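Long-range contact in afamin (Homo sapiens, PDB 6FAK), which carries hydrophobic molecules in body fluids, binding vitamin E and keeping lipidated Wnt proteins soluble and active: residues Leu411-Glu424 with Arg528-Asp542. Sequence-based numbering, arbitrary orientation. Where two conformers were deposited one is given.
Sequences LIRLTKIAPQLSTE and RFLVNLVKLKHELTD
Asp542, the first residue of helix 542-560, takes two cations from helix 411-417. Arg413 grips its carboxylate side-on: Arg413 NE meets Asp542 OD2 at 2.7 Å on the syn lone pair, and NH2 reaches OD1 in the guanidinium plane almost straight (177°), the two flat groups turned 42° apart. Lys416, its chain bent at chi2 and chi4, curls over the turn 537-540, bringing Lys416 NZ 2.6 Å from Asp542 OD1, nearly along the C-O bond, and also onto Leu540 O. With an alanine in place of Asp542, Arg413 and Lys416 would probably be left without their shared counter-charge. Between helices 411-417 and 528-536, whose axes cross at -42°, the Ile412 side chain crosses those of Leu530 and Val534 at about a right angle, CG1 meeting Leu530 CD1 and Val534 CG2. At the other end Lys535, extended beyond CG, reaches along the turn 418-421; Lys535 NZ donates to Leu421 O (2.8 Å) and Thr423 OG1. That hydroxyl donates to Asn532 OD1 from above the amide plane, and Thr423 sits as a knob among Arg528, Val531, Asn532 and Lys535. Glu424 pairs with Arg528 and Arg524. The contact joins helices 376-417, 521-536 and 542-560, and the turn before helix 423-440, in the third, all-helical albumin domain.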
ATOM      1  N   LEU A 411       8.965 -12.718  11.064  1.00 27.89           N
ATOM      2  CA  LEU A 411       9.380 -11.753  12.066  1.00 27.04           C
ATOM      3  C   LEU A 411      10.835 -11.948  12.432  1.00 26.07           C
ATOM      4  O   LEU A 411      11.578 -10.982  12.544  1.00 25.78           O
ATOM      5  CB  LEU A 411       8.447 -11.829  13.299  1.00 27.03           C
ATOM      6  CG  LEU A 411       7.038 -11.321  13.050  1.00 27.65           C
ATOM      7  CD1 LEU A 411       6.249 -11.567  14.325  1.00 28.28           C
ATOM      8  CD2 LEU A 411       6.974  -9.837  12.717  1.00 27.08           C
ATOM      9  N   ILE A 412      11.264 -13.184  12.630  1.00 25.61           N
ATOM     10  CA  ILE A 412      12.688 -13.465  12.890  1.00 25.91           C
ATOM     11  C   ILE A 412      13.587 -12.977  11.708  1.00 26.44           C
ATOM     12  O   ILE A 412      14.559 -12.214  11.900  1.00 26.53           O
ATOM     13  CB  ILE A 412      12.934 -14.993  13.179  1.00 25.75           C
ATOM     14  CG1 ILE A 412      12.305 -15.384  14.525  1.00 25.68           C
ATOM     15  CG2 ILE A 412      14.441 -15.280  13.211  1.00 26.11           C
ATOM     16  CD1 ILE A 412      12.249 -16.880  14.825  1.00 26.14           C
ATOM     17  N   ARG A 413      13.225 -13.377  10.503  1.00 27.26           N
ATOM     18  CA  ARG A 413      14.005 -13.056   9.293  1.00 28.65           C
ATOM     19  C   ARG A 413      14.056 -11.563   9.043  1.00 26.21           C
ATOM     20  O   ARG A 413      15.137 -11.038   8.817  1.00 25.41           O
ATOM     21  CB  ARG A 413      13.449 -13.773   8.054  1.00 33.18           C
ATOM     22  CG  ARG A 413      14.022 -15.189   7.907  1.00 39.87           C
ATOM     23  CD  ARG A 413      15.443 -15.195   7.277  1.00 43.77           C
ATOM     24  NE  ARG A 413      16.508 -15.265   8.293  1.00 50.33           N
ATOM     25  CZ  ARG A 413      17.745 -14.770   8.176  1.00 47.11           C
ATOM     26  NH1 ARG A 413      18.134 -14.158   7.052  1.00 48.40           N
ATOM     27  NH2 ARG A 413      18.595 -14.893   9.171  1.00 50.74           N
ATOM     28  N   LEU A 414      12.905 -10.903   9.093  1.00 25.29           N
ATOM     29  CA  LEU A 414      12.835  -9.490   8.855  1.00 25.27           C
ATOM     30  C   LEU A 414      13.666  -8.701   9.884  1.00 24.37           C
ATOM     31  O   LEU A 414      14.327  -7.717   9.542  1.00 23.94           O
ATOM     32  CB  LEU A 414      11.392  -8.968   8.868  1.00 26.39           C
ATOM     33  CG  LEU A 414      10.471  -9.216   7.663  1.00 28.36           C
ATOM     34  CD1 LEU A 414       8.993  -9.034   8.094  1.00 29.36           C
ATOM     35  CD2 LEU A 414      10.819  -8.218   6.571  1.00 29.94           C
ATOM     36  N   THR A 415      13.543  -9.081  11.156  1.00 24.03           N
ATOM     37  CA  THR A 415      14.279  -8.395  12.240  1.00 23.83           C
ATOM     38  C   THR A 415      15.803  -8.595  12.086  1.00 24.25           C
ATOM     39  O   THR A 415      16.564  -7.662  12.278  1.00 24.17           O
ATOM     40  CB  THR A 415      13.761  -8.819  13.628  1.00 23.52           C
ATOM     41  OG1 THR A 415      12.344  -8.585  13.701  1.00 23.24           O
ATOM     42  CG2 THR A 415      14.388  -8.031  14.689  1.00 23.47           C
ATOM     43  N   LYS A 416      16.237  -9.786  11.705  1.00 24.88           N
ATOM     44  CA  LYS A 416      17.653 -10.020  11.387  1.00 25.86           C
ATOM     45  C   LYS A 416      18.222  -9.105  10.289  1.00 25.19           C
ATOM     46  O   LYS A 416      19.392  -8.609  10.376  1.00 24.81           O
ATOM     47  CB  LYS A 416      17.886 -11.486  10.965  1.00 27.79           C
ATOM     48  CG  LYS A 416      17.780 -12.503  12.074  1.00 30.70           C
ATOM     49  CD  LYS A 416      18.980 -12.490  12.994  1.00 33.57           C
ATOM     50  CE  LYS A 416      19.032 -13.720  13.913  1.00 35.91           C
ATOM     51  NZ  LYS A 416      19.456 -15.027  13.312  1.00 37.62           N
ATOM     52  N   ILE A 417      17.452  -8.944   9.228  1.00 25.04           N
ATOM     53  CA  ILE A 417      17.897  -8.247   8.070  1.00 25.22           C
ATOM     54  C   ILE A 417      17.761  -6.725   8.203  1.00 24.28           C
ATOM     55  O   ILE A 417      18.514  -6.004   7.573  1.00 24.32           O
ATOM     56  CB  ILE A 417      17.267  -8.749   6.711  1.00 26.60           C
ATOM     57  CG1 ILE A 417      15.825  -8.384   6.599  1.00 28.01           C
ATOM     58  CG2 ILE A 417      17.482 -10.254   6.475  1.00 27.06           C
ATOM     59  CD1 ILE A 417      15.279  -8.595   5.216  1.00 30.69           C
ATOM     60  N   ALA A 418      16.772  -6.265   8.963  1.00 23.59           N
ATOM     61  CA  ALA A 418      16.434  -4.824   9.124  1.00 23.22           C
ATOM     62  C   ALA A 418      16.190  -4.457  10.591  1.00 22.84           C
ATOM     63  O   ALA A 418      15.129  -3.946  10.927  1.00 22.70           O
ATOM     64  CB  ALA A 418      15.220  -4.448   8.256  1.00 23.12           C
ATOM     65  N   PRO A 419      17.159  -4.778  11.462  1.00 22.79           N
ATOM     66  CA  PRO A 419      16.959  -4.594  12.904  1.00 22.83           C
ATOM     67  C   PRO A 419      16.864  -3.123  13.316  1.00 23.03           C
ATOM     68  O   PRO A 419      16.382  -2.874  14.423  1.00 23.10           O
ATOM     69  CB  PRO A 419      18.181  -5.268  13.533  1.00 23.00           C
ATOM     70  CG  PRO A 419      19.242  -5.124  12.483  1.00 23.10           C
ATOM     71  CD  PRO A 419      18.501  -5.326  11.193  1.00 22.96           C
ATOM     72  N   GLN A 420      17.247  -2.183  12.432  1.00 23.10           N
ATOM     73  CA  GLN A 420      17.191  -0.783  12.716  1.00 23.31           C
ATOM     74  C   GLN A 420      15.754  -0.236  12.678  1.00 23.33           C
ATOM     75  O   GLN A 420      15.489   0.851  13.225  1.00 23.51           O
ATOM     76  CB  GLN A 420      18.064   0.020  11.723  1.00 23.52           C
ATOM     77  CG  GLN A 420      19.576  -0.296  11.778  1.00 23.67           C
ATOM     78  CD  GLN A 420      19.978  -1.535  11.006  1.00 23.59           C
ATOM     79  OE1 GLN A 420      19.181  -2.121  10.225  1.00 23.43           O
ATOM     80  NE2 GLN A 420      21.238  -1.887  11.111  1.00 23.75           N
ATOM     81  N   LEU A 421      14.824  -0.959  12.069  1.00 23.17           N
ATOM     82  CA  LEU A 421      13.395  -0.559  12.106  1.00 23.28           C
ATOM     83  C   LEU A 421      12.799  -0.674  13.493  1.00 23.27           C
ATOM     84  O   LEU A 421      13.228  -1.463  14.300  1.00 23.35           O
ATOM     85  CB  LEU A 421      12.565  -1.400  11.140  1.00 23.17           C
ATOM     86  CG  LEU A 421      12.990  -1.237   9.686  1.00 23.41           C
ATOM     87  CD1 LEU A 421      12.238  -2.180   8.798  1.00 23.53           C
ATOM     88  CD2 LEU A 421      12.865   0.195   9.193  1.00 23.62           C
ATOM     89  N   SER A 422      11.848   0.193  13.816  1.00 23.41           N
ATOM     90  CA  SER A 422      11.103   0.063  15.052  1.00 23.34           C
ATOM     91  C   SER A 422      10.381  -1.314  15.094  1.00 23.21           C
ATOM     92  O   SER A 422       9.966  -1.901  14.077  1.00 22.77           O
ATOM     93  CB  SER A 422      10.071   1.169  15.218  1.00 23.62           C
ATOM     94  OG  SER A 422       9.037   1.030  14.278  1.00 23.55           O
ATOM     95  N   THR A 423      10.258  -1.810  16.318  1.00 23.18           N
ATOM     96  CA  THR A 423       9.485  -2.979  16.556  1.00 23.47           C
ATOM     97  C   THR A 423       8.071  -2.887  16.006  1.00 23.77           C
ATOM     98  O   THR A 423       7.590  -3.876  15.418  1.00 23.55           O
ATOM     99  CB  THR A 423       9.497  -3.322  18.073  1.00 23.40           C
ATOM    100  OG1 THR A 423      10.837  -3.688  18.390  1.00 23.31           O
ATOM    101  CG2 THR A 423       8.568  -4.448  18.376  1.00 23.34           C
ATOM    102  N   GLU A 424       7.419  -1.734  16.156  1.00 24.60           N
ATOM    103  CA  GLU A 424       6.041  -1.592  15.639  1.00 25.81           C
ATOM    104  C   GLU A 424       6.008  -1.783  14.131  1.00 24.97           C
ATOM    105  O   GLU A 424       5.115  -2.446  13.602  1.00 24.62           O
ATOM    106  CB  GLU A 424       5.400  -0.219  15.966  1.00 28.38           C
ATOM    107  CG  GLU A 424       4.924  -0.058  17.400  1.00 32.38           C
ATOM    108  CD  GLU A 424       4.025  -1.199  17.835  1.00 37.15           C
ATOM    109  OE1 GLU A 424       4.471  -2.008  18.670  1.00 44.51           O
ATOM    110  OE2 GLU A 424       2.921  -1.343  17.278  1.00 40.93           O
ATOM    111  N   ARG A 528       5.414  -8.380  19.173  1.00 27.18           N
ATOM    112  CA  ARG A 528       6.409  -7.439  19.664  1.00 27.71           C
ATOM    113  C   ARG A 528       7.445  -8.077  20.522  1.00 26.52           C
ATOM    114  O   ARG A 528       8.616  -7.736  20.414  1.00 25.65           O
ATOM    115  CB  ARG A 528       5.825  -6.293  20.469  1.00 30.35           C
ATOM    116  CG  ARG A 528       4.907  -5.376  19.718  1.00 34.37           C
ATOM    117  CD  ARG A 528       4.444  -4.341  20.742  1.00 40.96           C
ATOM    118  NE  ARG A 528       3.418  -3.479  20.201  1.00 46.32           N
ATOM    119  CZ  ARG A 528       2.113  -3.497  20.477  1.00 51.64           C
ATOM    120  NH1 ARG A 528       1.610  -4.357  21.366  1.00 54.25           N
ATOM    121  NH2 ARG A 528       1.305  -2.622  19.878  1.00 53.48           N
ATOM    122  N   PHE A 529       7.010  -9.010  21.354  1.00 26.28           N
ATOM    123  CA  PHE A 529       7.951  -9.811  22.170  1.00 26.40           C
ATOM    124  C   PHE A 529       9.011 -10.505  21.316  1.00 25.15           C
ATOM    125  O   PHE A 529      10.234 -10.419  21.599  1.00 24.58           O
ATOM    126  CB  PHE A 529       7.166 -10.806  23.074  1.00 27.90           C
ATOM    127  CG  PHE A 529       8.039 -11.754  23.828  1.00 29.00           C
ATOM    128  CD1 PHE A 529       8.435 -12.966  23.261  1.00 29.71           C
ATOM    129  CD2 PHE A 529       8.455 -11.447  25.103  1.00 30.33           C
ATOM    130  CE1 PHE A 529       9.278 -13.841  23.932  1.00 30.03           C
ATOM    131  CE2 PHE A 529       9.322 -12.312  25.791  1.00 31.50           C
ATOM    132  CZ  PHE A 529       9.733 -13.522  25.189  1.00 30.86           C
ATOM    133  N   LEU A 530       8.547 -11.191  20.270  1.00 24.59           N
ATOM    134  CA  LEU A 530       9.458 -11.926  19.393  1.00 24.19           C
ATOM    135  C   LEU A 530      10.471 -11.015  18.700  1.00 23.66           C
ATOM    136  O   LEU A 530      11.666 -11.339  18.662  1.00 23.75           O
ATOM    137  CB  LEU A 530       8.718 -12.747  18.380  1.00 24.26           C
ATOM    138  CG  LEU A 530       9.601 -13.544  17.427  1.00 24.44           C
ATOM    139  CD1 LEU A 530      10.618 -14.484  18.056  1.00 24.80           C
ATOM    140  CD2 LEU A 530       8.691 -14.361  16.543  1.00 24.74           C
ATOM    141  N   VAL A 531       9.987  -9.876  18.192  1.00 23.23           N
ATOM    142  CA  VAL A 531      10.833  -8.934  17.536  1.00 22.84           C
ATOM    143  C   VAL A 531      11.881  -8.387  18.506  1.00 22.95           C
ATOM    144  O   VAL A 531      13.078  -8.383  18.172  1.00 22.94           O
ATOM    145  CB  VAL A 531      10.036  -7.833  16.806  1.00 22.71           C
ATOM    146  CG1 VAL A 531      10.919  -6.683  16.329  1.00 22.65           C
ATOM    147  CG2 VAL A 531       9.315  -8.449  15.622  1.00 22.64           C
ATOM    148  N   ASN A 532      11.447  -7.925  19.662  1.00 23.10           N
ATOM    149  CA  ASN A 532      12.392  -7.438  20.699  1.00 23.34           C
ATOM    150  C   ASN A 532      13.415  -8.507  21.121  1.00 23.53           C
ATOM    151  O   ASN A 532      14.610  -8.230  21.277  1.00 23.38           O
ATOM    152  CB  ASN A 532      11.649  -6.844  21.906  1.00 23.44           C
ATOM    153  CG  ASN A 532      10.909  -5.568  21.558  1.00 23.47           C
ATOM    154  OD1 ASN A 532      11.411  -4.756  20.766  1.00 23.45           O
ATOM    155  ND2 ASN A 532       9.743  -5.361  22.151  1.00 23.47           N
ATOM    156  N   LEU A 533      12.962  -9.748  21.232  1.00 23.93           N
ATOM    157  CA  LEU A 533      13.853 -10.863  21.534  1.00 24.16           C
ATOM    158  C   LEU A 533      14.954 -11.063  20.485  1.00 24.13           C
ATOM    159  O   LEU A 533      16.158 -11.300  20.852  1.00 24.07           O
ATOM    160  CB  LEU A 533      13.053 -12.155  21.696  1.00 24.56           C
ATOM    161  CG  LEU A 533      13.836 -13.340  22.225  1.00 25.09           C
ATOM    162  CD1 LEU A 533      14.307 -13.111  23.660  1.00 25.40           C
ATOM    163  CD2 LEU A 533      12.949 -14.576  22.101  1.00 25.40           C
ATOM    164  N   VAL A 534      14.556 -10.953  19.209  1.00 24.01           N
ATOM    165  CA  VAL A 534      15.461 -11.126  18.092  1.00 24.10           C
ATOM    166  C   VAL A 534      16.476  -9.978  18.083  1.00 24.08           C
ATOM    167  O   VAL A 534      17.642 -10.221  17.812  1.00 24.22           O
ATOM    168  CB  VAL A 534      14.771 -11.261  16.710  1.00 24.10           C
ATOM    169  CG1 VAL A 534      15.785 -11.369  15.619  1.00 24.19           C
ATOM    170  CG2 VAL A 534      13.933 -12.539  16.629  1.00 24.38           C
ATOM    171  N   LYS A 535      16.037  -8.749  18.371  1.00 23.86           N
ATOM    172  CA  LYS A 535      16.979  -7.601  18.483  1.00 23.89           C
ATOM    173  C   LYS A 535      17.947  -7.877  19.611  1.00 24.64           C
ATOM    174  O   LYS A 535      19.182  -7.756  19.450  1.00 24.90           O
ATOM    175  CB  LYS A 535      16.238  -6.298  18.752  1.00 23.47           C
ATOM    176  CG  LYS A 535      15.505  -5.758  17.541  1.00 22.94           C
ATOM    177  CD  LYS A 535      14.739  -4.506  17.835  1.00 22.95           C
ATOM    178  CE  LYS A 535      14.112  -3.984  16.575  1.00 22.84           C
ATOM    179  NZ  LYS A 535      13.390  -2.735  16.818  1.00 22.94           N
ATOM    180  N   LEU A 536      17.398  -8.268  20.744  1.00 25.32           N
ATOM    181  CA  LEU A 536      18.235  -8.504  21.934  1.00 26.47           C
ATOM    182  C   LEU A 536      19.308  -9.607  21.694  1.00 27.42           C
ATOM    183  O   LEU A 536      20.487  -9.421  22.013  1.00 27.39           O
ATOM    184  CB  LEU A 536      17.381  -8.809  23.135  1.00 26.52           C
ATOM    185  CG  LEU A 536      18.231  -9.214  24.379  1.00 26.96           C
ATOM    186  CD1 LEU A 536      19.116  -8.092  24.881  1.00 27.03           C
ATOM    187  CD2 LEU A 536      17.295  -9.723  25.457  1.00 27.08           C
ATOM    188  N   LYS A 537      18.890 -10.693  21.069  1.00 27.80           N
ATOM    189  CA  LYS A 537      19.693 -11.881  20.832  1.00 29.26           C
ATOM    190  C   LYS A 537      19.995 -12.085  19.332  1.00 29.35           C
ATOM    191  O   LYS A 537      19.958 -13.218  18.831  1.00 29.16           O
ATOM    192  CB  LYS A 537      18.919 -13.078  21.379  1.00 31.33           C
ATOM    193  CG  LYS A 537      18.577 -13.005  22.857  1.00 33.56           C
ATOM    194  CD  LYS A 537      19.840 -13.002  23.689  1.00 39.96           C
ATOM    195  CE  LYS A 537      19.591 -13.604  25.080  1.00 47.73           C
ATOM    196  NZ  LYS A 537      20.529 -13.013  26.060  1.00 57.84           N
ATOM    197  N   HIS A 538      20.253 -10.985  18.629  0.57 29.67           N
ATOM    198  CA  HIS A 538      20.542 -11.003  17.188  0.57 30.72           C
ATOM    199  C   HIS A 538      21.672 -11.956  16.763  0.57 31.94           C
ATOM    200  O   HIS A 538      21.648 -12.457  15.630  0.57 31.95           O
ATOM    201  CB  HIS A 538      20.840  -9.574  16.663  0.57 30.44           C
ATOM    202  CG  HIS A 538      22.112  -8.979  17.191  0.57 30.52           C
ATOM    203  ND1 HIS A 538      23.295  -8.998  16.475  0.57 30.42           N
ATOM    204  CD2 HIS A 538      22.391  -8.340  18.352  0.57 30.99           C
ATOM    205  CE1 HIS A 538      24.245  -8.422  17.185  0.57 30.34           C
ATOM    206  NE2 HIS A 538      23.734  -8.019  18.328  0.57 30.47           N
ATOM    207  N   GLU A 539      22.635 -12.182  17.664  0.57 32.96           N
ATOM    208  CA  GLU A 539      23.751 -13.112  17.446  0.57 34.83           C
ATOM    209  C   GLU A 539      23.326 -14.581  17.268  0.57 34.35           C
ATOM    210  O   GLU A 539      23.953 -15.320  16.519  0.57 34.77           O
ATOM    211  CB  GLU A 539      24.828 -12.966  18.558  0.57 36.65           C
ATOM    212  CG  GLU A 539      24.507 -13.562  19.933  0.57 38.14           C
ATOM    213  CD  GLU A 539      23.570 -12.732  20.818  0.57 38.68           C
ATOM    214  OE1 GLU A 539      23.426 -13.156  21.998  0.57 43.72           O
ATOM    215  OE2 GLU A 539      23.003 -11.683  20.387  0.57 34.53           O
ATOM    216  N   LEU A 540      22.255 -14.980  17.935  1.00 33.43           N
ATOM    217  CA  LEU A 540      21.725 -16.350  17.861  1.00 33.31           C
ATOM    218  C   LEU A 540      21.222 -16.726  16.467  1.00 32.00           C
ATOM    219  O   LEU A 540      20.824 -15.857  15.672  1.00 30.44           O
ATOM    220  CB  LEU A 540      20.571 -16.560  18.887  1.00 34.72           C
ATOM    221  CG  LEU A 540      20.899 -16.436  20.379  1.00 36.98           C
ATOM    222  CD1 LEU A 540      19.763 -17.014  21.217  1.00 37.94           C
ATOM    223  CD2 LEU A 540      22.246 -17.052  20.738  1.00 40.02           C
ATOM    224  N   THR A 541      21.263 -18.023  16.150  1.00 31.59           N
ATOM    225  CA  THR A 541      20.728 -18.506  14.878  1.00 31.59           C
ATOM    226  C   THR A 541      19.195 -18.416  14.891  1.00 30.33           C
ATOM    227  O   THR A 541      18.592 -18.425  15.942  1.00 29.24           O
ATOM    228  CB  THR A 541      21.077 -20.000  14.568  1.00 33.58           C
ATOM    229  OG1 THR A 541      20.467 -20.850  15.556  1.00 33.72           O
ATOM    230  CG2 THR A 541      22.606 -20.278  14.516  1.00 34.69           C
ATOM    231  N   ASP A 542      18.595 -18.354  13.714  1.00 30.54           N
ATOM    232  CA  ASP A 542      17.145 -18.411  13.578  1.00 32.24           C
ATOM    233  C   ASP A 542      16.509 -19.597  14.359  1.00 33.44           C
ATOM    234  O   ASP A 542      15.487 -19.424  15.016  1.00 31.47           O
ATOM    235  CB  ASP A 542      16.747 -18.528  12.123  1.00 33.91           C
ATOM    236  CG  ASP A 542      16.990 -17.227  11.332  1.00 36.08           C
ATOM    237  OD1 ASP A 542      17.658 -16.279  11.824  1.00 34.81           O
ATOM    238  OD2 ASP A 542      16.497 -17.172  10.204  1.00 40.48           O
TER